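Local coordinates for protein O-methyltransferase (Coxiella burnetii, PDB 3TR6) that probably transfers a methyl group from S-adenosylmethionine to a hydroxyl of its substrate, as other class I O-methyltransferases with a bound divalent metal do, at residues 104-107 and 108-111; 112-115 and 116-119; 130-134 and 135-139; 152-155 and 156-160. All blocks are in the same frame, centred on the assembly; numbering follows the deposited sequence.

Interaction 1. Residues 104-107 and 108-111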
loop_
_atom_site.group_PDB
_atom_site.type_symbol
_atom_site.label_atom_id
_atom_site.label_comp_id
_atom_site.label_asym_id
_atom_site.label_seq_id
_atom_site.Cartn_x
_atom_site.Cartn_y
_atom_site.Cartn_z
ATOM N N LEU A 104 -26.170 -2.695 -13.755
ATOM C CA LEU A 104 -26.179 -3.227 -12.400
ATOM C C LEU A 104 -25.341 -2.337 -11.488
ATOM O O LEU A 104 -25.707 -2.084 -10.339
ATOM C CB LEU A 104 -25.648 -4.660 -12.378
ATOM C CG LEU A 104 -25.693 -5.361 -11.021
ATOM C CD1 LEU A 104 -27.113 -5.390 -10.477
ATOM C CD2 LEU A 104 -25.123 -6.765 -11.129
ATOM N N ALA A 105 -24.213 -1.865 -12.013
ATOM C CA ALA A 105 -23.368 -0.915 -11.299
ATOM C C ALA A 105 -24.156 0.316 -10.850
ATOM O O ALA A 105 -24.169 0.646 -9.664
ATOM C CB ALA A 105 -22.187 -0.510 -12.157
ATOM N N LYS A 106 -24.808 0.987 -11.799
ATOM C CA LYS A 106 -25.650 2.144 -11.490
ATOM C C LYS A 106 -26.586 1.816 -10.343
ATOM O O LYS A 106 -26.729 2.592 -9.400
ATOM C CB LYS A 106 -26.502 2.545 -12.695
ATOM C CG LYS A 106 -25.794 3.343 -13.769
ATOM C CD LYS A 106 -26.724 3.570 -14.952
ATOM C CE LYS A 106 -26.028 4.332 -16.064
ATOM N NZ LYS A 106 -26.805 4.303 -17.336
ATOM N N GLU A 107 -27.230 0.660 -10.447
ATOM C CA GLU A 107 -28.226 0.231 -9.480
ATOM C C GLU A 107 -27.627 0.196 -8.080
ATOM O O GLU A 107 -28.212 0.717 -7.136
ATOM C CB GLU A 107 -28.757 -1.147 -9.875
ATOM C CG GLU A 107 -30.033 -1.574 -9.193
ATOM C CD GLU A 107 -30.516 -2.920 -9.702
ATOM O OE1 GLU A 107 -30.629 -3.097 -10.940
ATOM O OE2 GLU A 107 -30.757 -3.801 -8.855
ATOM N N TYR A 108 -26.442 -0.394 -7.959
ATOM C CA TYR A 108 -25.818 -0.575 -6.653
ATOM C C TYR A 108 -25.231 0.707 -6.069
ATOM O O TYR A 108 -25.281 0.911 -4.855
ATOM C CB TYR A 108 -24.766 -1.690 -6.691
ATOM C CG TYR A 108 -25.334 -3.058 -6.381
ATOM C CD1 TYR A 108 -25.253 -3.589 -5.100
ATOM C CD2 TYR A 108 -25.967 -3.812 -7.363
ATOM C CE1 TYR A 108 -25.775 -4.833 -4.808
ATOM C CE2 TYR A 108 -26.493 -5.060 -7.079
ATOM C CZ TYR A 108 -26.392 -5.565 -5.799
ATOM O OH TYR A 108 -26.914 -6.805 -5.507
ATOM N N TRP A 109 -24.685 1.574 -6.917
ATOM C CA TRP A 109 -24.117 2.815 -6.401
ATOM C C TRP A 109 -25.178 3.881 -6.124
ATOM O O TRP A 109 -24.919 4.851 -5.413
ATOM C CB TRP A 109 -22.944 3.342 -7.249
ATOM C CG TRP A 109 -23.289 4.053 -8.525
ATOM C CD1 TRP A 109 -24.150 5.100 -8.679
ATOM C CD2 TRP A 109 -22.727 3.803 -9.821
ATOM N NE1 TRP A 109 -24.181 5.497 -9.992
ATOM C CE2 TRP A 109 -23.313 4.718 -10.715
ATOM C CE3 TRP A 109 -21.794 2.883 -10.314
ATOM C CZ2 TRP A 109 -23.000 4.743 -12.074
ATOM C CZ3 TRP A 109 -21.481 2.909 -11.662
ATOM C CH2 TRP A 109 -22.084 3.831 -12.528
ATOM N N GLU A 110 -26.373 3.687 -6.673
ATOM C CA GLU A 110 -27.525 4.473 -6.257
ATOM C C GLU A 110 -27.946 3.984 -4.880
ATOM O O GLU A 110 -28.135 4.769 -3.954
ATOM C CB GLU A 110 -28.683 4.309 -7.242
ATOM C CG GLU A 110 -28.431 4.912 -8.620
ATOM C CD GLU A 110 -29.530 4.578 -9.617
ATOM O OE1 GLU A 110 -30.562 4.009 -9.199
ATOM O OE2 GLU A 110 -29.362 4.878 -10.820
ATOM N N LYS A 111 -28.078 2.667 -4.759
ATOM C CA LYS A 111 -28.458 2.020 -3.511
ATOM C C LYS A 111 -27.465 2.340 -2.396
ATOM O O LYS A 111 -27.785 2.220 -1.212
ATOM C CB LYS A 111 -28.544 0.507 -3.720
ATOM C CG LYS A 111 -29.115 -0.274 -2.545
ATOM C CD LYS A 111 -29.241 -1.754 -2.889
ATOM C CE LYS A 111 -29.916 -2.532 -1.769
ATOM N NZ LYS A 111 -30.074 -3.975 -2.110
#

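Interaction 2. Residues 112-115 and 116-119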
loop_
_atom_site.group_PDB
_atom_site.type_symbol
_atom_site.label_atom_id
_atom_site.label_comp_id
_atom_site.label_asym_id
_atom_site.label_seq_id
_atom_site.Cartn_x
_atom_site.Cartn_y
_atom_site.Cartn_z
ATOM N N ALA A 112 -26.260 2.746 -2.785
ATOM C CA ALA A 112 -25.211 3.071 -1.823
ATOM C C ALA A 112 -25.215 4.553 -1.457
ATOM O O ALA A 112 -24.567 4.961 -0.493
ATOM C CB ALA A 112 -23.847 2.660 -2.365
ATOM N N GLY A 113 -25.946 5.349 -2.234
ATOM C CA GLY A 113 -26.046 6.781 -2.002
ATOM C C GLY A 113 -24.951 7.578 -2.685
ATOM O O GLY A 113 -24.562 8.642 -2.205
ATOM N N LEU A 114 -24.458 7.074 -3.813
ATOM C CA LEU A 114 -23.317 7.689 -4.492
ATOM C C LEU A 114 -23.667 8.225 -5.876
ATOM O O LEU A 114 -22.779 8.475 -6.690
ATOM C CB LEU A 114 -22.160 6.688 -4.612
ATOM C CG LEU A 114 -21.598 6.091 -3.317
ATOM C CD1 LEU A 114 -20.600 4.987 -3.628
ATOM C CD2 LEU A 114 -20.964 7.167 -2.450
ATOM N N SER A 115 -24.956 8.404 -6.143
ATOM C CA SER A 115 -25.391 8.856 -7.461
ATOM C C SER A 115 -24.844 10.241 -7.794
ATOM O O SER A 115 -24.674 10.589 -8.966
ATOM C CB SER A 115 -26.918 8.855 -7.562
ATOM O OG SER A 115 -27.430 7.532 -7.529
ATOM N N ASP A 116 -24.562 11.025 -6.761
ATOM C CA ASP A 116 -24.062 12.380 -6.952
ATOM C C ASP A 116 -22.542 12.420 -7.089
ATOM O O ASP A 116 -21.987 13.375 -7.630
ATOM C CB ASP A 116 -24.522 13.287 -5.808
ATOM C CG ASP A 116 -26.010 13.578 -5.860
ATOM O OD1 ASP A 116 -26.553 13.705 -6.979
ATOM O OD2 ASP A 116 -26.637 13.675 -4.782
ATOM N N LYS A 117 -21.876 11.375 -6.607
ATOM C CA LYS A 117 -20.420 11.318 -6.643
ATOM C C LYS A 117 -19.874 10.521 -7.820
ATOM O O LYS A 117 -18.806 10.839 -8.343
ATOM C CB LYS A 117 -19.866 10.764 -5.330
ATOM C CG LYS A 117 -19.983 11.731 -4.169
ATOM C CD LYS A 117 -19.399 11.144 -2.900
ATOM C CE LYS A 117 -19.493 12.131 -1.754
ATOM N NZ LYS A 117 -18.952 11.558 -0.494
ATOM N N ILE A 118 -20.601 9.489 -8.240
ATOM C CA ILE A 118 -20.139 8.646 -9.338
ATOM C C ILE A 118 -20.878 8.955 -10.633
ATOM O O ILE A 118 -22.099 9.087 -10.642
ATOM C CB ILE A 118 -20.283 7.139 -9.019
ATOM C CG1 ILE A 118 -19.549 6.793 -7.723
ATOM C CG2 ILE A 118 -19.763 6.300 -10.180
ATOM C CD1 ILE A 118 -19.644 5.342 -7.343
ATOM N N GLY A 119 -20.124 9.077 -11.720
ATOM C CA GLY A 119 -20.696 9.294 -13.034
ATOM C C GLY A 119 -20.145 8.318 -14.057
ATOM O O GLY A 119 -18.931 8.211 -14.239
#

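Interaction 3. Residues 130-134 and 135-139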
loop_
_atom_site.group_PDB
_atom_site.type_symbol
_atom_site.label_atom_id
_atom_site.label_comp_id
_atom_site.label_asym_id
_atom_site.label_seq_id
_atom_site.Cartn_x
_atom_site.Cartn_y
_atom_site.Cartn_z
ATOM N N ALA A 130 -9.263 10.840 -23.879
ATOM C CA ALA A 130 -8.845 11.846 -24.848
ATOM C C ALA A 130 -9.741 13.077 -24.774
ATOM O O ALA A 130 -9.275 14.202 -24.934
ATOM C CB ALA A 130 -8.836 11.267 -26.255
ATOM N N GLU A 131 -11.027 12.861 -24.525
ATOM C CA GLU A 131 -11.943 13.973 -24.321
ATOM C C GLU A 131 -11.512 14.778 -23.111
ATOM O O GLU A 131 -11.399 15.999 -23.188
ATOM C CB GLU A 131 -13.374 13.480 -24.138
ATOM C CG GLU A 131 -13.973 12.880 -25.400
ATOM C CD GLU A 131 -15.286 12.146 -25.141
ATOM O OE1 GLU A 131 -15.781 12.208 -23.993
ATOM O OE2 GLU A 131 -15.814 11.505 -26.082
ATOM N N LEU A 132 -11.258 14.090 -22.000
ATOM C CA LEU A 132 -10.828 14.751 -20.772
ATOM C C LEU A 132 -9.612 15.650 -20.995
ATOM O O LEU A 132 -9.580 16.784 -20.520
ATOM C CB LEU A 132 -10.538 13.725 -19.676
ATOM C CG LEU A 132 -11.752 13.051 -19.032
ATOM C CD1 LEU A 132 -11.313 12.050 -17.971
ATOM C CD2 LEU A 132 -12.685 14.090 -18.438
ATOM N N ILE A 133 -8.614 15.138 -21.711
ATOM C CA ILE A 133 -7.421 15.920 -22.023
ATOM C C ILE A 133 -7.733 17.054 -22.999
ATOM O O ILE A 133 -7.457 18.224 -22.723
ATOM C CB ILE A 133 -6.319 15.050 -22.646
ATOM C CG1 ILE A 133 -5.925 13.919 -21.698
ATOM C CG2 ILE A 133 -5.110 15.902 -22.998
ATOM C CD1 ILE A 133 -4.831 13.026 -22.242
ATOM N N HIS A 134 -8.299 16.692 -24.147
ATOM C CA HIS A 134 -8.631 17.662 -25.185
ATOM C C HIS A 134 -9.688 18.666 -24.682
ATOM O O HIS A 134 -10.131 19.544 -25.424
ATOM C CB HIS A 134 -9.074 16.948 -26.482
ATOM C CG HIS A 134 -7.956 16.272 -27.233
ATOM N ND1 HIS A 134 -8.181 15.292 -28.176
ATOM C CD2 HIS A 134 -6.611 16.445 -27.186
ATOM C CE1 HIS A 134 -7.022 14.887 -28.675
ATOM N NE2 HIS A 134 -6.057 15.567 -28.094
ATOM N N ALA A 135 -10.074 18.545 -23.413
ATOM C CA ALA A 135 -11.014 19.485 -22.804
ATOM C C ALA A 135 -10.413 20.168 -21.575
ATOM O O ALA A 135 -11.140 20.677 -20.723
ATOM C CB ALA A 135 -12.312 18.783 -22.434
ATOM N N GLY A 136 -9.085 20.165 -21.488
ATOM C CA GLY A 136 -8.372 20.860 -20.429
ATOM C C GLY A 136 -8.534 20.287 -19.030
ATOM O O GLY A 136 -8.911 21.004 -18.104
ATOM N N GLN A 137 -8.244 18.999 -18.869
ATOM C CA GLN A 137 -8.332 18.362 -17.556
ATOM C C GLN A 137 -7.001 17.742 -17.151
ATOM O O GLN A 137 -6.915 17.040 -16.143
ATOM C CB GLN A 137 -9.437 17.304 -17.529
ATOM C CG GLN A 137 -10.846 17.863 -17.670
ATOM C CD GLN A 137 -11.264 18.711 -16.481
ATOM O OE1 GLN A 137 -11.680 18.186 -15.444
ATOM N NE2 GLN A 137 -11.160 20.028 -16.628
ATOM N N ALA A 138 -5.965 18.000 -17.941
ATOM C CA ALA A 138 -4.627 17.540 -17.603
ATOM C C ALA A 138 -4.202 18.105 -16.247
ATOM O O ALA A 138 -4.439 19.280 -15.963
ATOM C CB ALA A 138 -3.640 17.947 -18.688
ATOM N N TRP A 139 -3.590 17.260 -15.419
ATOM C CA TRP A 139 -3.103 17.645 -14.089
ATOM C C TRP A 139 -4.228 17.803 -13.059
ATOM O O TRP A 139 -4.007 18.308 -11.958
ATOM C CB TRP A 139 -2.284 18.940 -14.149
ATOM C CG TRP A 139 -1.077 18.895 -15.047
ATOM C CD1 TRP A 139 -1.040 19.156 -16.388
ATOM C CD2 TRP A 139 0.274 18.599 -14.659
ATOM N NE1 TRP A 139 0.247 19.031 -16.859
ATOM C CE2 TRP A 139 1.072 18.691 -15.819
ATOM C CE3 TRP A 139 0.883 18.262 -13.446
ATOM C CZ2 TRP A 139 2.446 18.454 -15.801
ATOM C CZ3 TRP A 139 2.252 18.025 -13.432
ATOM C CH2 TRP A 139 3.015 18.122 -14.602
#

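Interaction 4. Residues 152-155 and 156-160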
loop_
_atom_site.group_PDB
_atom_site.type_symbol
_atom_site.label_atom_id
_atom_site.label_comp_id
_atom_site.label_asym_id
_atom_site.label_seq_id
_atom_site.Cartn_x
_atom_site.Cartn_y
_atom_site.Cartn_z
ATOM N N ASN A 152 -4.628 -2.432 -23.801
ATOM C CA ASN A 152 -4.475 -0.982 -23.798
ATOM C C ASN A 152 -3.902 -0.384 -22.517
ATOM O O ASN A 152 -4.006 0.826 -22.310
ATOM C CB ASN A 152 -5.816 -0.305 -24.103
ATOM C CG ASN A 152 -6.113 -0.235 -25.586
ATOM O OD1 ASN A 152 -5.204 -0.091 -26.405
ATOM N ND2 ASN A 152 -7.390 -0.328 -25.939
ATOM N N THR A 153 -3.299 -1.201 -21.656
ATOM C CA THR A 153 -2.841 -0.676 -20.369
ATOM C C THR A 153 -1.740 0.374 -20.524
ATOM O O THR A 153 -1.698 1.334 -19.759
ATOM C CB THR A 153 -2.389 -1.778 -19.363
ATOM O OG1 THR A 153 -1.072 -2.231 -19.693
ATOM C CG2 THR A 153 -3.356 -2.949 -19.354
ATOM N N ASP A 154 -0.857 0.202 -21.505
ATOM C CA ASP A 154 0.200 1.189 -21.732
ATOM C C ASP A 154 -0.395 2.524 -22.163
ATOM O O ASP A 154 -0.042 3.572 -21.624
ATOM C CB ASP A 154 1.218 0.707 -22.770
ATOM C CG ASP A 154 2.450 1.600 -22.834
ATOM O OD1 ASP A 154 3.361 1.413 -22.004
ATOM O OD2 ASP A 154 2.503 2.493 -23.706
ATOM N N LEU A 155 -1.300 2.476 -23.136
ATOM C CA LEU A 155 -2.053 3.655 -23.545
ATOM C C LEU A 155 -2.703 4.339 -22.343
ATOM O O LEU A 155 -2.450 5.514 -22.084
ATOM C CB LEU A 155 -3.129 3.280 -24.565
ATOM C CG LEU A 155 -4.082 4.411 -24.967
ATOM C CD1 LEU A 155 -3.319 5.546 -25.636
ATOM C CD2 LEU A 155 -5.182 3.892 -25.875
ATOM N N TYR A 156 -3.541 3.598 -21.619
ATOM C CA TYR A 156 -4.225 4.125 -20.439
ATOM C C TYR A 156 -3.255 4.699 -19.410
ATOM O O TYR A 156 -3.544 5.702 -18.761
ATOM C CB TYR A 156 -5.072 3.038 -19.780
ATOM C CG TYR A 156 -6.161 2.472 -20.657
ATOM C CD1 TYR A 156 -6.760 3.243 -21.648
ATOM C CD2 TYR A 156 -6.596 1.162 -20.490
ATOM C CE1 TYR A 156 -7.757 2.720 -22.447
ATOM C CE2 TYR A 156 -7.591 0.637 -21.283
ATOM C CZ TYR A 156 -8.168 1.416 -22.260
ATOM O OH TYR A 156 -9.159 0.882 -23.049
ATOM N N TYR A 157 -2.113 4.040 -19.251
ATOM C CA TYR A 157 -1.088 4.490 -18.321
ATOM C C TYR A 157 -0.547 5.835 -18.778
ATOM O O TYR A 157 -0.481 6.793 -18.003
ATOM C CB TYR A 157 0.042 3.457 -18.251
ATOM C CG TYR A 157 1.233 3.864 -17.410
ATOM C CD1 TYR A 157 1.231 3.679 -16.034
ATOM C CD2 TYR A 157 2.367 4.415 -17.995
ATOM C CE1 TYR A 157 2.319 4.040 -15.260
ATOM C CE2 TYR A 157 3.463 4.783 -17.228
ATOM C CZ TYR A 157 3.432 4.594 -15.860
ATOM O OH TYR A 157 4.517 4.954 -15.088
ATOM N N GLU A 158 -0.170 5.893 -20.050
ATOM C CA GLU A 158 0.393 7.096 -20.646
ATOM C C GLU A 158 -0.577 8.269 -20.542
ATOM O O GLU A 158 -0.180 9.394 -20.244
ATOM C CB GLU A 158 0.752 6.834 -22.108
ATOM C CG GLU A 158 2.101 7.386 -22.505
ATOM C CD GLU A 158 3.215 6.869 -21.623
ATOM O OE1 GLU A 158 3.257 5.649 -21.372
ATOM O OE2 GLU A 158 4.043 7.684 -21.175
ATOM N N GLU A 159 -1.853 7.994 -20.786
ATOM C CA GLU A 159 -2.889 9.010 -20.692
ATOM C C GLU A 159 -3.132 9.414 -19.241
ATOM O O GLU A 159 -3.391 10.583 -18.948
ATOM C CB GLU A 159 -4.187 8.504 -21.323
ATOM C CG GLU A 159 -4.093 8.263 -22.819
ATOM C CD GLU A 159 -4.020 9.553 -23.613
ATOM O OE1 GLU A 159 -5.092 10.090 -23.970
ATOM O OE2 GLU A 159 -2.896 10.029 -23.882
ATOM N N SER A 160 -3.045 8.444 -18.338
ATOM C CA SER A 160 -3.279 8.697 -16.923
ATOM C C SER A 160 -2.201 9.591 -16.317
ATOM O O SER A 160 -2.463 10.333 -15.374
ATOM C CB SER A 160 -3.387 7.384 -16.146
ATOM O OG SER A 160 -4.592 6.708 -16.459
#

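Interaction 1. Residues 104-107 and 108-111
Leu-104 and Ala-105 lie against Tyr-108 and Trp-109 on the buried side of helix 99-111, the helix of a beta-alpha-beta crossover between the parallel strands 91-96 and 118-122 of the Rossmann-like sheet. The indole of Trp-109 is folded back along its own helix: CG stands between the backbone N and the carbonyl carbon (chi1 78°), a crowded position that lays the ring against the preceding turn. CA of Lys-106 then sits over the centre of the six-membered ring of Trp-109 in a CH-pi contact, 3.7 Å from the centroid. On that same face, nearer the rim, lies O of Ala-105, which also accepts a hydrogen bond from N of Trp-109 at 2.9 Å. CB of Ala-105 touches CZ3 of Trp-109 at 3.5 Å. Beyond the indole are Ile-118 and Leu-120 of strand 118-122, so the ring fills the seam between helix and sheet. Tyr-108 leaves the helix in another direction, toward helix 28-40, where its OH is hydrogen-bonded to Glu-36.

The outer side is looser. Glu-107, Glu-110 and Lys-111 are exposed, and the extended Lys-111 forms a salt bridge with Glu-32 while its NZ stays 6.8 Å from OE2 of Glu-107. Lys-106 bridges the two regimes, since its CG packs on CZ2 of Trp-109 whereas the rest of its chain runs on to solvent. Leu-104 and Tyr-108 point the same way, side by side, and CD1 of Leu-104 meets CE2 of Tyr-108 at 3.5 Å.

Interaction 2. Residues 112-115 and 116-119
Leu-114 meets Lys-117 and Ile-118 through one shared carbonyl and a small apolar contact, in the turn that leads from helix 99-111 into strand 118-122. The helix has just closed in a Schellman motif, with Gly-113 at positive phi (88°), a backbone shape at which a beta carbon would be jammed against the preceding carbonyl oxygen.

Asp-116 opens the second segment on the exposed outside of the turn. Its side chain lies back along the peptide it shares with Ser-115, with OD1 3.9 Å from C of Ser-115. Lys-117 follows, and its N bonds to O of Leu-114 at 3.0 Å. This donor stands well above the carbonyl plane, 67° out of it, and the bond is bent. The lysine chain is fully extended and carries NZ away from Leu-114 to weak hydrogen bonds with the carbonyls of Leu-86 and Pro-87. At Ile-118 the strand begins: its N reaches the same oxygen of Leu-114 at 2.9 Å, almost in line with the carbonyl bond, so two donors grip one acceptor and tie the turn to the strand's first residue. With CG1 of Ile-118 anti to its own carbonyl carbon (chi1 -56°) and the chain extended beyond it, CD1 comes to 3.9 Å from CD1 of Leu-114. The two buried side chains cross at a slant, and CD1 of Ile-118 also reaches CB of Leu-114.

Gly-119 continues the strand. Its backbone, like that of Lys-117, pairs with strand 91-96, while Ile-118 turns its side chain to Trp-109 of helix 99-111, placing the turn between helix and sheet edge.

Interaction 3. Residues 130-134 and 135-139
Ile-133 meets Gly-136, and Leu-132 meets Gln-137, where helix 125-133 ends and the chain turns toward strand 141-146. The clearest link is a backbone one, from N of Gly-136 to O of Ile-133 at 2.8 Å; it is an i to i+3 bond, of the 3-10 kind, with its donor 51° above the carbonyl plane. CB and CG of Gln-137 lie close to O of Leu-132, and CG is 4.3 Å from CD2 of Leu-132 in a light apolar touch.

Gly-136, at positive phi (68°), lies in the turn that sets Gln-137 beside the helix end. The glutamine chain then bends at chi2 (-67°), folding its amide round until NE2 donates to O of Gly-136 at 2.9 Å, in a bent bond whose donor lies above the carbonyl plane. Farther out, Leu-132 packs on Ile-69 of strand 67-71 and on Leu-163 of helix 153-163, while Ile-133 lies against Glu-159 and Lys-162 of that helix.

Leu-132 and Ile-133 thus pack inward only in part, and the turn beyond them is held chiefly by main-chain polarity: a carbonyl at the helix end takes up an N-H of the turn, and the glutamine amide serves another carbonyl.

Interaction 4. Residues 152-155 and 156-160
Asn-152 lies across Tyr-156 at the start of helix 153-163, one turn apart, with amide and ring planes 65° from each other. CB of Asn-152 lies over the face of the tyrosine ring, 3.7 Å from its centroid, in a CH-pi contact. O of Asn-152 covers the same ring 3.1 Å above its plane toward the rim, and also takes a hydrogen bond from N of Tyr-156 at 2.9 Å. With CG anti to its carbonyl carbon (chi1 -61°), Tyr-156 is directed back along the first turn, where its OH bonds to OD1 of Asp-149 and ND2 of Asn-152 bonds to OD2 of the same carboxylate.

Asp-154 and Glu-158 run side by side, their carboxylate planes 32° apart, and OD2 of Asp-154 comes within 4.0 Å of OE1 of Glu-158. Lys-200 forms salt bridges with both acids, and Arg-206 takes the other oxygen of Glu-158. On another side Leu-155 lies alongside Glu-159, CD1 touching CG at 4.0 Å.

Tyr-156 belongs to the pocket of S-adenosylhomocysteine and touches the ligand, and Asp-149 binds it too. The paired bonds to Asp-149 probably hold its carboxylate steady and make Asn-152 a second-shell support, whereas the shared lysine would offset the repulsion between Asp-154 and Glu-158.

How the interactions relate
Interactions 1 and 2 form one continuous helix-turn-strand unit, their centres 8 Å apart. Across the seam N of Leu-114 lies 2.8 Å from O of Trp-109, a probable hydrogen bond, and CB of Trp-109 packs on CD1 of Ile-118 at 3.9 Å. Interactions 3 and 4 make a second pair, 14 Å between centres, in which CD1 of Ile-133 meets OE1 of Glu-159 at 3.4 Å. Between the pairs there is no touch: their closest approach, between 112-119 and 130-139, is about 9 Å at the nearest atoms. Interaction 4 alone touches S-adenosylhomocysteine, through Tyr-156; the side chain of Ala-105 in interaction 1 is about 9 Å from the ligand.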